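Local atomic coordinates of TIR-like domain-containing protein (Prevotella corporis, PDB entry 7EBD), a protein that belongs to the prokaryotic STING family and holds a C2E ligand in a pocket between the two subunits of its dimer. Residues 10-14 / 99-104; 24-29 / 75-79. All blocks are in the same frame, centred on the assembly; numbering follows the deposited sequence.

Interaction 1. Residues 10-14 / 99-104; sequences IAISY and DMPTIL. With C2E (9,9'-[(2R,3R,3aS,5S,7aR,9R,10R,10aS,12S,14aR)-3,5,10,12-tetrahydroxy-5,12-dioxidooctahydro-2H,7H-difuro[3,2-d:3',2'-j][1,3,7,9,2,8]tetraoxadiphosphacyclododecine-2,9-diyl]bis(2-amino-1,9-dihydro-6H-purin-6-one)), chain E.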
loop_
_atom_site.group_PDB
_atom_site.type_symbol
_atom_site.label_atom_id
_atom_site.label_comp_id
_atom_site.label_asym_id
_atom_site.label_seq_id
_atom_site.Cartn_x
_atom_site.Cartn_y
_atom_site.Cartn_z
ATOM N N ILE A 10 -4.887 -2.966 8.426
ATOM C CA ILE A 10 -5.037 -2.460 7.064
ATOM C C ILE A 10 -5.379 -0.976 7.084
ATOM O O ILE A 10 -4.821 -0.184 6.314
ATOM C CB ILE A 10 -6.099 -3.280 6.306
ATOM C CG1 ILE A 10 -5.571 -4.683 5.996
ATOM C CG2 ILE A 10 -6.514 -2.573 5.028
ATOM C CD1 ILE A 10 -4.389 -4.697 5.058
ATOM N N ALA A 11 -6.296 -0.576 7.966
ATOM C CA ALA A 11 -6.656 0.832 8.076
ATOM C C ALA A 11 -5.471 1.670 8.531
ATOM O O ALA A 11 -5.252 2.775 8.020
ATOM C CB ALA A 11 -7.833 0.996 9.037
ATOM N N ILE A 12 -4.687 1.160 9.484
ATOM C CA ILE A 12 -3.530 1.912 9.963
ATOM C C ILE A 12 -2.504 2.085 8.848
ATOM O O ILE A 12 -1.948 3.174 8.659
ATOM C CB ILE A 12 -2.911 1.230 11.196
ATOM C CG1 ILE A 12 -3.922 1.160 12.339
ATOM C CG2 ILE A 12 -1.680 1.988 11.650
ATOM C CD1 ILE A 12 -3.406 0.428 13.557
ATOM N N SER A 13 -2.230 1.014 8.096
ATOM C CA SER A 13 -1.275 1.109 6.995
ATOM C C SER A 13 -1.772 2.058 5.913
ATOM O O SER A 13 -0.994 2.852 5.369
ATOM C CB SER A 13 -1.008 -0.277 6.406
ATOM O OG SER A 13 -0.244 -1.073 7.292
ATOM N N TYR A 14 -3.068 2.003 5.602
ATOM C CA TYR A 14 -3.633 2.896 4.595
ATOM C C TYR A 14 -3.554 4.350 5.040
ATOM O O TYR A 14 -3.258 5.240 4.233
ATOM C CB TYR A 14 -5.079 2.486 4.310
ATOM C CG TYR A 14 -5.795 3.335 3.285
ATOM C CD1 TYR A 14 -5.342 3.408 1.975
ATOM C CD2 TYR A 14 -6.944 4.041 3.621
ATOM C CE1 TYR A 14 -5.999 4.176 1.032
ATOM C CE2 TYR A 14 -7.611 4.809 2.684
ATOM C CZ TYR A 14 -7.132 4.875 1.391
ATOM O OH TYR A 14 -7.791 5.639 0.456
ATOM N N ASP A 99 -10.263 8.345 -3.868
ATOM C CA ASP A 99 -9.453 7.134 -3.807
ATOM C C ASP A 99 -10.271 5.975 -3.265
ATOM O O ASP A 99 -10.990 6.123 -2.272
ATOM C CB ASP A 99 -8.204 7.333 -2.944
ATOM C CG ASP A 99 -7.257 6.146 -3.020
ATOM O OD1 ASP A 99 -6.615 5.969 -4.075
ATOM O OD2 ASP A 99 -7.164 5.386 -2.033
HETATM N N MSE A 100 -10.155 4.830 -3.929
HETATM C CA MSE A 100 -10.665 3.569 -3.412
HETATM C C MSE A 100 -9.475 2.745 -2.929
HETATM O O MSE A 100 -8.576 2.438 -3.712
HETATM C CB MSE A 100 -11.459 2.815 -4.481
HETATM C CG MSE A 100 -12.010 1.478 -4.013
HETATM SE SE MSE A 100 -12.996 0.531 -5.406
HETATM C CE MSE A 100 -14.425 1.824 -5.715
ATOM N N PRO A 101 -9.462 2.403 -1.637
ATOM C CA PRO A 101 -8.271 1.767 -1.053
ATOM C C PRO A 101 -7.980 0.392 -1.632
ATOM O O PRO A 101 -8.648 -0.590 -1.288
ATOM C CB PRO A 101 -8.612 1.685 0.443
ATOM C CG PRO A 101 -9.758 2.638 0.645
ATOM C CD PRO A 101 -10.520 2.615 -0.638
ATOM N N THR A 102 -6.978 0.309 -2.511
ATOM C CA THR A 102 -6.589 -0.975 -3.082
ATOM C C THR A 102 -6.014 -1.924 -2.036
ATOM O O THR A 102 -6.031 -3.144 -2.245
ATOM C CB THR A 102 -5.577 -0.759 -4.207
ATOM O OG1 THR A 102 -4.506 0.067 -3.735
ATOM C CG2 THR A 102 -6.239 -0.075 -5.389
ATOM N N ILE A 103 -5.525 -1.391 -0.912
ATOM C CA ILE A 103 -4.988 -2.214 0.167
ATOM C C ILE A 103 -6.018 -3.205 0.690
ATOM O O ILE A 103 -5.653 -4.227 1.280
ATOM C CB ILE A 103 -4.462 -1.309 1.303
ATOM C CG1 ILE A 103 -3.596 -2.109 2.278
ATOM C CG2 ILE A 103 -5.619 -0.626 2.024
ATOM C CD1 ILE A 103 -3.035 -1.282 3.417
ATOM N N LEU A 104 -7.309 -2.930 0.486
ATOM C CA LEU A 104 -8.353 -3.839 0.938
ATOM C C LEU A 104 -8.326 -5.168 0.197
ATOM O O LEU A 104 -8.959 -6.125 0.658
ATOM C CB LEU A 104 -9.727 -3.185 0.775
ATOM C CG LEU A 104 -10.028 -1.948 1.623
ATOM C CD1 LEU A 104 -11.290 -1.264 1.125
ATOM C CD2 LEU A 104 -10.164 -2.324 3.093
HETATM P P1 C2E E . 1.949 1.283 1.570
HETATM O O2P C2E E . 3.097 2.151 1.112
HETATM O O1P C2E E . 1.951 1.399 3.070
HETATM O "O5'" C2E E . 0.471 1.842 1.136
HETATM C "C5'" C2E E . -0.637 1.327 1.807
HETATM C "C4'" C2E E . -1.916 1.628 0.975
HETATM O "O4'" C2E E . -2.085 2.918 0.879
HETATM C "C3'" C2E E . -1.751 1.127 -0.476
HETATM O "O3'" C2E E . -2.193 -0.144 -0.569
HETATM C "C2'" C2E E . -2.656 2.094 -1.260
HETATM O "O2'" C2E E . -4.083 1.657 -1.175
HETATM C "C1'" C2E E . -2.528 3.243 -0.646
HETATM N N9 C2E E . -1.534 4.049 -1.296
HETATM C C8 C2E E . -0.247 4.083 -0.919
HETATM N N7 C2E E . 0.335 4.946 -1.781
HETATM C C5 C2E E . -0.591 5.402 -2.634
HETATM C C6 C2E E . -0.522 6.387 -3.807
HETATM O O6 C2E E . 0.504 6.901 -4.099
HETATM N N1 C2E E . -1.701 6.689 -4.557
HETATM C C2 C2E E . -2.953 6.070 -4.215
HETATM N N2 C2E E . -4.151 6.374 -4.974
HETATM N N3 C2E E . -3.021 5.131 -3.098
HETATM C C4 C2E E . -1.788 4.828 -2.324
HETATM P P11 C2E E . -1.659 -0.919 -1.942
HETATM O O21 C2E E . -2.120 -0.335 -3.257
HETATM O O11 C2E E . -2.265 -2.301 -1.889
HETATM O O5A C2E E . -0.031 -1.108 -1.759
HETATM C C5A C2E E . 0.260 -2.079 -0.791
HETATM C C4A C2E E . 1.719 -2.121 -0.552
HETATM O O4A C2E E . 2.350 -2.491 -1.634
HETATM C C3A C2E E . 2.304 -0.590 -0.182
HETATM O O3A C2E E . 2.166 -0.334 1.291
HETATM C C2A C2E E . 3.485 -0.607 -0.497
HETATM O O2A C2E E . 4.327 -1.237 0.579
HETATM C C1A C2E E . 3.516 -1.548 -1.811
HETATM N N91 C2E E . 3.364 -0.821 -2.889
HETATM C C81 C2E E . 2.260 -0.540 -3.607
HETATM N N71 C2E E . 2.643 0.254 -4.625
HETATM C C51 C2E E . 3.955 0.445 -4.525
HETATM C C61 C2E E . 4.930 1.243 -5.388
HETATM O O61 C2E E . 4.534 1.829 -6.335
HETATM N N11 C2E E . 6.317 1.284 -5.050
HETATM C C21 C2E E . 6.794 0.570 -3.894
HETATM N N21 C2E E . 8.204 0.611 -3.549
HETATM N N31 C2E E . 5.861 -0.191 -3.073
HETATM C C41 C2E E . 4.415 -0.230 -3.434
#

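Interaction 2. Residues 24-29 / 75-79; sequences EWIVTE and MSTNH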
loop_
_atom_site.group_PDB
_atom_site.type_symbol
_atom_site.label_atom_id
_atom_site.label_comp_id
_atom_site.label_asym_id
_atom_site.label_seq_id
_atom_site.Cartn_x
_atom_site.Cartn_y
_atom_site.Cartn_z
ATOM N N GLU A 24 -1.973 16.195 4.337
ATOM C CA GLU A 24 -0.924 17.182 4.566
ATOM C C GLU A 24 -0.612 17.957 3.294
ATOM O O GLU A 24 -0.399 19.174 3.337
ATOM C CB GLU A 24 0.334 16.500 5.104
ATOM C CG GLU A 24 1.435 17.475 5.482
ATOM C CD GLU A 24 2.658 16.782 6.042
ATOM O OE1 GLU A 24 3.770 17.329 5.883
ATOM O OE2 GLU A 24 2.511 15.693 6.635
ATOM N N TRP A 25 -0.587 17.273 2.149
ATOM C CA TRP A 25 -0.353 17.968 0.888
ATOM C C TRP A 25 -1.488 18.935 0.574
ATOM O O TRP A 25 -1.249 20.060 0.122
ATOM C CB TRP A 25 -0.184 16.960 -0.247
ATOM C CG TRP A 25 0.036 17.601 -1.583
ATOM C CD1 TRP A 25 1.235 17.899 -2.160
ATOM C CD2 TRP A 25 -0.971 18.029 -2.509
ATOM N NE1 TRP A 25 1.039 18.483 -3.388
ATOM C CE2 TRP A 25 -0.307 18.574 -3.626
ATOM C CE3 TRP A 25 -2.370 18.005 -2.502
ATOM C CZ2 TRP A 25 -0.993 19.086 -4.725
ATOM C CZ3 TRP A 25 -3.048 18.510 -3.595
ATOM C CH2 TRP A 25 -2.359 19.047 -4.690
ATOM N N ILE A 26 -2.732 18.509 0.804
ATOM C CA ILE A 26 -3.877 19.376 0.538
ATOM C C ILE A 26 -3.805 20.632 1.395
ATOM O O ILE A 26 -4.076 21.743 0.921
ATOM C CB ILE A 26 -5.193 18.609 0.765
ATOM C CG1 ILE A 26 -5.404 17.565 -0.331
ATOM C CG2 ILE A 26 -6.374 19.568 0.825
ATOM C CD1 ILE A 26 -6.641 16.713 -0.130
ATOM N N VAL A 27 -3.426 20.484 2.664
ATOM C CA VAL A 27 -3.465 21.622 3.577
ATOM C C VAL A 27 -2.270 22.547 3.361
ATOM O O VAL A 27 -2.424 23.773 3.299
ATOM C CB VAL A 27 -3.551 21.137 5.036
ATOM C CG1 VAL A 27 -3.381 22.307 5.988
ATOM C CG2 VAL A 27 -4.884 20.447 5.280
ATOM N N THR A 28 -1.063 21.988 3.237
ATOM C CA THR A 28 0.151 22.792 3.309
ATOM C C THR A 28 0.840 23.034 1.972
ATOM O O THR A 28 1.694 23.922 1.896
ATOM C CB THR A 28 1.165 22.146 4.268
ATOM O OG1 THR A 28 1.672 20.934 3.695
ATOM C CG2 THR A 28 0.504 21.826 5.602
ATOM N N GLU A 29 0.501 22.286 0.925
ATOM C CA GLU A 29 1.205 22.396 -0.346
ATOM C C GLU A 29 0.312 22.747 -1.525
ATOM O O GLU A 29 0.763 23.457 -2.427
ATOM C CB GLU A 29 1.946 21.088 -0.667
ATOM C CG GLU A 29 3.143 20.818 0.225
ATOM C CD GLU A 29 3.839 19.512 -0.112
ATOM O OE1 GLU A 29 3.252 18.438 0.138
ATOM O OE2 GLU A 29 4.971 19.561 -0.638
HETATM N N MSE A 75 0.723 14.356 -6.401
HETATM C CA MSE A 75 1.130 15.297 -5.367
HETATM C C MSE A 75 2.591 15.062 -4.996
HETATM O O MSE A 75 2.991 13.927 -4.731
HETATM C CB MSE A 75 0.258 15.149 -4.117
HETATM C CG MSE A 75 -1.245 15.132 -4.353
HETATM SE SE MSE A 75 -2.184 14.572 -2.730
HETATM C CE MSE A 75 -4.014 15.029 -3.217
ATOM N N SER A 76 3.386 16.126 -4.967
ATOM C CA SER A 76 4.778 16.034 -4.544
ATOM C C SER A 76 4.847 16.154 -3.026
ATOM O O SER A 76 4.476 17.190 -2.464
ATOM C CB SER A 76 5.623 17.116 -5.214
ATOM O OG SER A 76 5.821 16.827 -6.587
ATOM N N THR A 77 5.324 15.101 -2.367
ATOM C CA THR A 77 5.396 15.048 -0.916
ATOM C C THR A 77 6.842 14.871 -0.468
ATOM O O THR A 77 7.675 14.325 -1.198
ATOM C CB THR A 77 4.534 13.906 -0.354
ATOM O OG1 THR A 77 4.546 13.953 1.078
ATOM C CG2 THR A 77 5.058 12.555 -0.820
ATOM N N ASN A 78 7.130 15.341 0.744
ATOM C CA ASN A 78 8.464 15.248 1.323
ATOM C C ASN A 78 8.611 14.098 2.308
ATOM O O ASN A 78 9.701 13.905 2.856
ATOM C CB ASN A 78 8.830 16.567 2.012
ATOM C CG ASN A 78 8.851 17.740 1.052
ATOM O OD1 ASN A 78 9.852 17.989 0.381
ATOM N ND2 ASN A 78 7.741 18.467 0.980
ATOM N N HIS A 79 7.550 13.333 2.551
ATOM C CA HIS A 79 7.605 12.188 3.449
ATOM C C HIS A 79 7.724 10.864 2.709
ATOM O O HIS A 79 7.747 9.809 3.353
ATOM C CB HIS A 79 6.376 12.162 4.363
ATOM C CG HIS A 79 6.305 13.321 5.306
ATOM N ND1 HIS A 79 6.057 14.611 4.887
ATOM C CD2 HIS A 79 6.454 13.385 6.650
ATOM C CE1 HIS A 79 6.055 15.418 5.931
ATOM N NE2 HIS A 79 6.292 14.699 7.014
HETATM O O HOH W 1 2.726 18.646 -6.225
#

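Interaction 1. Residues 10-14 / 99-104
Tyr14 and Ile103 mark the closest approach of the two backbones, their CA atoms 6.9 Å apart, where one turn of helix 6-28 passes the loop between strand 94-99 and helix 104-111. The helical turn is closed by Tyr14 N bonding to Ile10 O, while the loop folds into a type I beta turn from Pro101 to Leu104 that offers Ile103 to the helix. Tyr14 spans the gap: with CG anti to its backbone N (chi1 180°), the ring extends along the loop to Asp99. Its hydroxyl donates to Asp99 OD2 over 2.6 Å, using the anti lone pair of that oxygen, and ring and carboxylate planes lie only 18° apart. Pro101 covers one ring face through a CH-pi contact, CB standing 3.7 Å from the Tyr14 ring centroid, while C2E O4' lies at the ring edge near its plane. Phe18 meets the same ring. Ile103 packs against the helix, its CG2 3.7 Å from Ile10 CG2 and its CD1 against Ser13 CB. Ser13 OG turns to Ile103 O of the second subunit, so this packing adjoins the dimer interface. The other oxygen of Asp99 serves the ligand: OD1 accepts from C2E N2 at 2.7 Å. C2E O2' donates to Thr102 OG1 at 3.0 Å; the same hydroxyl comes very close to C2E O21, so close that the detail of this phosphate bond is doubtful. Arg80 of both subunits also bonds the ligand. The contact thus shows how one first-shell residue can orient another: the Tyr14 bond helps fix the rotation of the carboxylate, leaving its far oxygen to receive the guanine amino group, and the two donors are consistent with a charged Asp99.

Interaction 2. Residues 24-29 / 75-79
Selenomethionine Met75 laid over the indole of Trp25 makes this a Met-aromatic and CH-pi contact, joining the C-terminal end of helix 6-28 to strand 71-75 and the loop that follows it. Met75 CB stands 3.3 Å from the centroid of the five-membered Trp25 ring, only 1° off its normal. From there the extended chain runs across the same face: CG sits over the indole, and SE comes obliquely to the six-membered ring, 4.1 Å from its centroid. The methyl CE continues to Ile26 CG1. A chi1 of 179° swings the indole away from the backbone N of Trp25, out from the helix toward the strand. At the ring edge, Trp25 CD1 meets Ser76 O at 3.3 Å, and a water accepts from Ser76 N and, weakly, from Trp25 NE1. Polar groups border this apolar centre. Glu24 OE2 lies over one face of the His79 ring, the carboxylate nearly upright to it (planes 82° apart), while OE1 comes to 3.0 Å from His79 CE1. Glu29 reaches back past the helix end, its OE2 3.0 Å from Ser76 O, two acceptors that do not hydrogen-bond, and 3.4 Å from Asn78 ND2. Met75 also packs on Ala22 of the same helix and on Ile86 and Val97 of strands 84-91 and 94-99, Trp25 rests on Leu95, and helix 149-154 touches Glu24 and Ile26.

Overall arrangement
Helix 6-28 carries both contacts, with interaction 1 nearer its start and interaction 2 at its C-terminal end, their centres 19 Å apart and their nearest atoms about 9 Å apart. The centre of interaction 1 is about 6 Å, and that of interaction 2 about 17 Å, from the centre of the chain; the former supplies five of the eleven pocket residues around C2E, whereas the latter packs the helix end against the sheet. The two are nevertheless joined through the chain: the loop of 75-79 leads on to Arg80, Tyr82, Ile84 and His85 of the pocket, and the Thr77 side chain is about 8 Å from a bound C2E. One helix therefore links ligand site and periphery.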